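Long-range contact in uricase (Bacillus fastidiosus, PDB 4R8X), which catalyses, as a urate oxidase, the oxidation of urate to 5-hydroxyisourate, the first step in converting urate to (S)-allantoin: residues I244-D257 against Q299-K312. Numbering follows the deposited sequence.
Sequences IQHLIYHIGLTILD and QGFSVHQEDLAREK
Helix 244-257 packs on strand 299-304 and then on the C-terminal helix 305-312, a buried helix-on-sheet contact that turns into a helix-helix crossing: its axis runs at 35° to the strand but at 96° to helix 305-312. The backbones of helix and strand come closest at Gly252, its CA 5.6 Å from Val303 CA; a beta carbon on the glycine would clash with Val303 CG2. Val303 CG1 packs against Leu256 CD1 (3.7 Å) and Leu253 CD2. Beyond it, Tyr249 CD1 meets the edge of the Phe301 ring, which stacks on Phe58 of a neighbouring subunit. With CG anti to the backbone N, the tyrosine brings its hydroxyl end to helix 305-312; Leu253 CD1 covers one face near the rim, and the hydroxyl donates to Glu311 OE2 over 2.6 Å, reaching the anti side of a carboxylate turned 78° from the ring. The other carboxylate oxygen, OE1, bonds Ser317. A phenylalanine replacing Tyr249 would probably keep the ring packing but leave Glu311 OE2 without its hydroxyl partner. At the far end, Gln305 NE2 donates to Leu256 O (3.2 Å) in a fairly straight bond and also to Leu262 O, tying the start of helix 305-312 to the last turn of segment 244-257. Next to it Leu308 CD2 presses on Asp257 CA (3.6 Å), and Lys312 NZ forms a salt bridge with Asp257 OD1 (2.8 Å), whose OD2 binds Tyr319. At the opposite end, Gln299 OE1 touches Ile244 CG2 (3.3 Å), while its hydrogen bond is with Thr269 OG1; the Gln299 side chain crosses that of Gln245, predicted to bind urate, at about a right angle. Helices laid on an antiparallel sheet that continues into the next subunit are characteristic of the tunnelling fold of uricases.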
loop_
_atom_site.group_PDB
_atom_site.type_symbol
_atom_site.label_atom_id
_atom_site.label_comp_id
_atom_site.label_asym_id
_atom_site.label_seq_id
_atom_site.Cartn_x
_atom_site.Cartn_y
_atom_site.Cartn_z
ATOM N N ILE D 244 14.744 5.677 22.842
ATOM C CA ILE D 244 13.473 6.242 22.419
ATOM C C ILE D 244 12.581 6.420 23.644
ATOM O O ILE D 244 11.861 7.414 23.753
ATOM C CB ILE D 244 12.781 5.356 21.377
ATOM C CG1 ILE D 244 13.618 5.294 20.104
ATOM C CG2 ILE D 244 11.397 5.892 21.048
ATOM C CD1 ILE D 244 13.041 4.376 19.077
ATOM N N GLN D 245 12.636 5.457 24.564
ATOM C CA GLN D 245 11.882 5.532 25.813
ATOM C C GLN D 245 12.173 6.841 26.530
ATOM O O GLN D 245 11.262 7.575 26.898
ATOM C CB GLN D 245 12.237 4.365 26.741
ATOM C CG GLN D 245 11.678 3.020 26.308
ATOM C CD GLN D 245 12.622 2.234 25.419
ATOM O OE1 GLN D 245 13.365 2.802 24.612
ATOM N NE2 GLN D 245 12.595 0.911 25.563
ATOM N N HIS D 246 13.458 7.118 26.715
ATOM C CA HIS D 246 13.916 8.336 27.363
ATOM C C HIS D 246 13.484 9.582 26.579
ATOM O O HIS D 246 12.994 10.551 27.151
ATOM C CB HIS D 246 15.438 8.256 27.519
ATOM C CG HIS D 246 16.067 9.487 28.090
ATOM N ND1 HIS D 246 16.954 10.264 27.376
ATOM C CD2 HIS D 246 15.953 10.068 29.309
ATOM C CE1 HIS D 246 17.358 11.271 28.130
ATOM N NE2 HIS D 246 16.765 11.175 29.308
ATOM N N LEU D 247 13.651 9.542 25.263
ATOM C CA LEU D 247 13.257 10.661 24.411
ATOM C C LEU D 247 11.788 11.054 24.562
ATOM O O LEU D 247 11.474 12.233 24.750
ATOM C CB LEU D 247 13.575 10.344 22.954
ATOM C CG LEU D 247 13.047 11.333 21.914
ATOM C CD1 LEU D 247 13.699 12.703 22.096
ATOM C CD2 LEU D 247 13.301 10.787 20.527
ATOM N N ILE D 248 10.891 10.076 24.497
ATOM C CA ILE D 248 9.478 10.407 24.501
ATOM C C ILE D 248 9.023 10.883 25.873
ATOM O O ILE D 248 8.094 11.686 25.974
ATOM C CB ILE D 248 8.584 9.272 23.943
ATOM C CG1 ILE D 248 8.731 7.983 24.749
ATOM C CG2 ILE D 248 8.917 9.024 22.475
ATOM C CD1 ILE D 248 7.748 6.908 24.310
ATOM N N TYR D 249 9.698 10.428 26.926
ATOM C CA TYR D 249 9.407 10.962 28.249
ATOM C C TYR D 249 9.637 12.474 28.251
ATOM O O TYR D 249 8.787 13.251 28.702
ATOM C CB TYR D 249 10.283 10.291 29.312
ATOM C CG TYR D 249 10.024 10.761 30.731
ATOM C CD1 TYR D 249 8.763 10.658 31.302
ATOM C CD2 TYR D 249 11.052 11.298 31.505
ATOM C CE1 TYR D 249 8.530 11.076 32.604
ATOM C CE2 TYR D 249 10.825 11.716 32.805
ATOM C CZ TYR D 249 9.562 11.605 33.345
ATOM O OH TYR D 249 9.323 12.019 34.637
ATOM N N HIS D 250 10.780 12.892 27.717
ATOM C CA HIS D 250 11.120 14.306 27.661
ATOM C C HIS D 250 10.286 15.122 26.680
ATOM O O HIS D 250 9.975 16.274 26.944
ATOM C CB HIS D 250 12.615 14.475 27.416
ATOM C CG HIS D 250 13.435 14.207 28.634
ATOM N ND1 HIS D 250 13.902 15.217 29.445
ATOM C CD2 HIS D 250 13.808 13.046 29.224
ATOM C CE1 HIS D 250 14.565 14.692 30.459
ATOM N NE2 HIS D 250 14.510 13.377 30.359
ATOM N N ILE D 251 9.909 14.528 25.555
ATOM C CA ILE D 251 8.982 15.200 24.669
ATOM C C ILE D 251 7.662 15.434 25.407
ATOM O O ILE D 251 7.095 16.533 25.362
ATOM C CB ILE D 251 8.746 14.398 23.379
ATOM C CG1 ILE D 251 10.031 14.359 22.534
ATOM C CG2 ILE D 251 7.591 15.013 22.600
ATOM C CD1 ILE D 251 9.968 13.408 21.328
ATOM N N GLY D 252 7.188 14.404 26.102
ATOM C CA GLY D 252 5.949 14.510 26.848
ATOM C C GLY D 252 5.998 15.569 27.934
ATOM O O GLY D 252 5.063 16.356 28.067
ATOM N N LEU D 253 7.078 15.582 28.709
ATOM C CA LEU D 253 7.250 16.594 29.756
ATOM C C LEU D 253 7.186 18.000 29.174
ATOM O O LEU D 253 6.579 18.897 29.758
ATOM C CB LEU D 253 8.595 16.410 30.478
ATOM C CG LEU D 253 8.786 15.158 31.335
ATOM C CD1 LEU D 253 10.234 15.078 31.812
ATOM C CD2 LEU D 253 7.821 15.124 32.518
ATOM N N THR D 254 7.848 18.193 28.038
ATOM C CA THR D 254 7.926 19.510 27.410
ATOM C C THR D 254 6.554 19.973 26.935
ATOM O O THR D 254 6.192 21.134 27.116
ATOM C CB THR D 254 8.940 19.531 26.243
ATOM O OG1 THR D 254 10.201 19.029 26.704
ATOM C CG2 THR D 254 9.140 20.949 25.744
ATOM N N ILE D 255 5.790 19.063 26.336
ATOM C CA ILE D 255 4.440 19.402 25.884
ATOM C C ILE D 255 3.562 19.800 27.079
ATOM O O ILE D 255 2.873 20.818 27.049
ATOM C CB ILE D 255 3.786 18.233 25.096
ATOM C CG1 ILE D 255 4.552 17.928 23.799
ATOM C CG2 ILE D 255 2.337 18.550 24.797
ATOM C CD1 ILE D 255 4.249 16.560 23.221
ATOM N N LEU D 256 3.600 18.995 28.136
ATOM C CA LEU D 256 2.864 19.299 29.360
ATOM C C LEU D 256 3.278 20.642 29.982
ATOM O O LEU D 256 2.442 21.376 30.527
ATOM C CB LEU D 256 3.039 18.155 30.353
ATOM C CG LEU D 256 2.397 16.838 29.906
ATOM C CD1 LEU D 256 2.820 15.658 30.776
ATOM C CD2 LEU D 256 0.875 16.949 29.865
ATOM N N ASP D 257 4.568 20.958 29.903
ATOM C CA ASP D 257 5.108 22.221 30.405
ATOM C C ASP D 257 4.545 23.418 29.638
ATOM O O ASP D 257 4.115 24.415 30.231
ATOM C CB ASP D 257 6.636 22.196 30.302
ATOM C CG ASP D 257 7.319 23.079 31.334
ATOM O OD1 ASP D 257 6.635 23.775 32.119
ATOM O OD2 ASP D 257 8.569 23.063 31.362
ATOM N N GLN D 299 7.222 1.417 21.237
ATOM C CA GLN D 299 6.932 1.800 22.614
ATOM C C GLN D 299 5.542 2.419 22.669
ATOM O O GLN D 299 5.112 3.088 21.724
ATOM C CB GLN D 299 7.953 2.821 23.116
ATOM C CG GLN D 299 9.360 2.279 23.342
ATOM C CD GLN D 299 10.176 2.204 22.066
ATOM O OE1 GLN D 299 9.937 2.951 21.123
ATOM N NE2 GLN D 299 11.149 1.298 22.032
ATOM N N GLY D 300 4.844 2.192 23.781
ATOM C CA GLY D 300 3.605 2.874 24.103
ATOM C C GLY D 300 3.765 3.465 25.489
ATOM O O GLY D 300 4.194 2.776 26.412
ATOM N N PHE D 301 3.444 4.743 25.652
ATOM C CA PHE D 301 3.721 5.408 26.921
ATOM C C PHE D 301 2.889 6.667 27.090
ATOM O O PHE D 301 2.636 7.382 26.124
ATOM C CB PHE D 301 5.213 5.763 26.988
ATOM C CG PHE D 301 5.697 6.130 28.364
ATOM C CD1 PHE D 301 5.813 5.171 29.353
ATOM C CD2 PHE D 301 6.056 7.435 28.661
ATOM C CE1 PHE D 301 6.266 5.505 30.620
ATOM C CE2 PHE D 301 6.513 7.774 29.920
ATOM C CZ PHE D 301 6.620 6.806 30.904
ATOM N N SER D 302 2.458 6.936 28.315
ATOM C CA SER D 302 1.801 8.200 28.617
ATOM C C SER D 302 2.536 8.963 29.717
ATOM O O SER D 302 3.044 8.369 30.672
ATOM C CB SER D 302 0.328 7.993 28.987
ATOM O OG SER D 302 0.188 7.209 30.158
ATOM N N VAL D 303 2.587 10.282 29.550
ATOM C CA VAL D 303 3.226 11.204 30.475
ATOM C C VAL D 303 2.133 12.132 31.016
ATOM O O VAL D 303 1.245 12.554 30.270
ATOM C CB VAL D 303 4.325 12.020 29.767
ATOM C CG1 VAL D 303 5.158 12.800 30.771
ATOM C CG2 VAL D 303 5.224 11.098 28.957
ATOM N N HIS D 304 2.180 12.424 32.314
ATOM C CA HIS D 304 1.086 13.122 32.983
ATOM C C HIS D 304 1.625 14.330 33.734
ATOM O O HIS D 304 2.819 14.393 34.013
ATOM C CB HIS D 304 0.381 12.146 33.927
ATOM C CG HIS D 304 -0.099 10.907 33.236
ATOM N ND1 HIS D 304 -1.423 10.704 32.912
ATOM C CD2 HIS D 304 0.573 9.827 32.770
ATOM C CE1 HIS D 304 -1.548 9.544 32.292
ATOM N NE2 HIS D 304 -0.352 8.992 32.192
ATOM N N GLN D 305 0.767 15.295 34.045
ATOM C CA GLN D 305 1.222 16.491 34.757
ATOM C C GLN D 305 1.967 16.168 36.059
ATOM O O GLN D 305 2.905 16.866 36.430
ATOM C CB GLN D 305 0.063 17.454 35.035
ATOM C CG GLN D 305 -0.474 18.169 33.792
ATOM C CD GLN D 305 0.508 19.169 33.190
ATOM O OE1 GLN D 305 1.592 19.391 33.718
ATOM N NE2 GLN D 305 0.122 19.777 32.074
ATOM N N GLU D 306 1.572 15.084 36.718
ATOM C CA GLU D 306 2.244 14.652 37.940
ATOM C C GLU D 306 3.711 14.294 37.682
ATOM O O GLU D 306 4.558 14.473 38.558
ATOM C CB GLU D 306 1.500 13.477 38.585
ATOM C CG GLU D 306 0.129 13.836 39.162
ATOM C CD GLU D 306 -0.973 13.977 38.116
ATOM O OE1 GLU D 306 -0.750 13.641 36.931
ATOM O OE2 GLU D 306 -2.077 14.429 38.492
ATOM N N ASP D 307 4.010 13.798 36.481
ATOM C CA ASP D 307 5.395 13.514 36.103
ATOM C C ASP D 307 6.201 14.799 36.028
ATOM O O ASP D 307 7.318 14.875 36.532
ATOM C CB ASP D 307 5.467 12.777 34.763
ATOM C CG ASP D 307 4.865 11.389 34.829
ATOM O OD1 ASP D 307 5.145 10.664 35.809
ATOM O OD2 ASP D 307 4.112 11.025 33.903
ATOM N N LEU D 308 5.629 15.813 35.389
ATOM C CA LEU D 308 6.310 17.093 35.250
ATOM C C LEU D 308 6.555 17.717 36.622
ATOM O O LEU D 308 7.638 18.235 36.896
ATOM C CB LEU D 308 5.488 18.032 34.375
ATOM C CG LEU D 308 6.123 19.398 34.121
ATOM C CD1 LEU D 308 7.413 19.260 33.312
ATOM C CD2 LEU D 308 5.136 20.305 33.421
ATOM N N ALA D 309 5.552 17.644 37.490
ATOM C CA ALA D 309 5.701 18.166 38.841
ATOM C C ALA D 309 6.823 17.450 39.596
ATOM O O ALA D 309 7.601 18.081 40.317
ATOM C CB ALA D 309 4.386 18.071 39.599
ATOM N N ARG D 310 6.906 16.134 39.423
ATOM C CA ARG D 310 7.973 15.361 40.047
ATOM C C ARG D 310 9.343 15.778 39.540
ATOM O O ARG D 310 10.271 15.899 40.331
ATOM C CB ARG D 310 7.764 13.862 39.837
ATOM C CG ARG D 310 6.830 13.231 40.850
ATOM C CD ARG D 310 6.780 11.718 40.722
ATOM N NE ARG D 310 6.020 11.303 39.549
ATOM C CZ ARG D 310 4.701 11.116 39.537
ATOM N NH1 ARG D 310 3.990 11.311 40.638
ATOM N NH2 ARG D 310 4.090 10.740 38.422
ATOM N N GLU D 311 9.469 16.001 38.235
ATOM C CA GLU D 311 10.744 16.433 37.667
ATOM C C GLU D 311 11.151 17.809 38.197
ATOM O O GLU D 311 12.305 18.021 38.558
ATOM C CB GLU D 311 10.709 16.425 36.126
ATOM C CG GLU D 311 10.560 15.036 35.486
ATOM C CD GLU D 311 11.726 14.113 35.795
ATOM O OE1 GLU D 311 12.855 14.609 35.992
ATOM O OE2 GLU D 311 11.509 12.885 35.843
ATOM N N LYS D 312 10.193 18.729 38.272
ATOM C CA LYS D 312 10.470 20.076 38.766
ATOM C C LYS D 312 10.789 20.108 40.259
ATOM O O LYS D 312 11.426 21.046 40.732
ATOM C CB LYS D 312 9.317 21.028 38.433
ATOM C CG LYS D 312 9.165 21.291 36.934
ATOM C CD LYS D 312 8.249 22.472 36.639
ATOM C CE LYS D 312 8.148 22.703 35.133
ATOM N NZ LYS D 312 7.446 23.964 34.763
HETATM O O HOH W 1 7.654 10.684 37.169
HETATM O O HOH W 2 2.389 22.485 33.054
#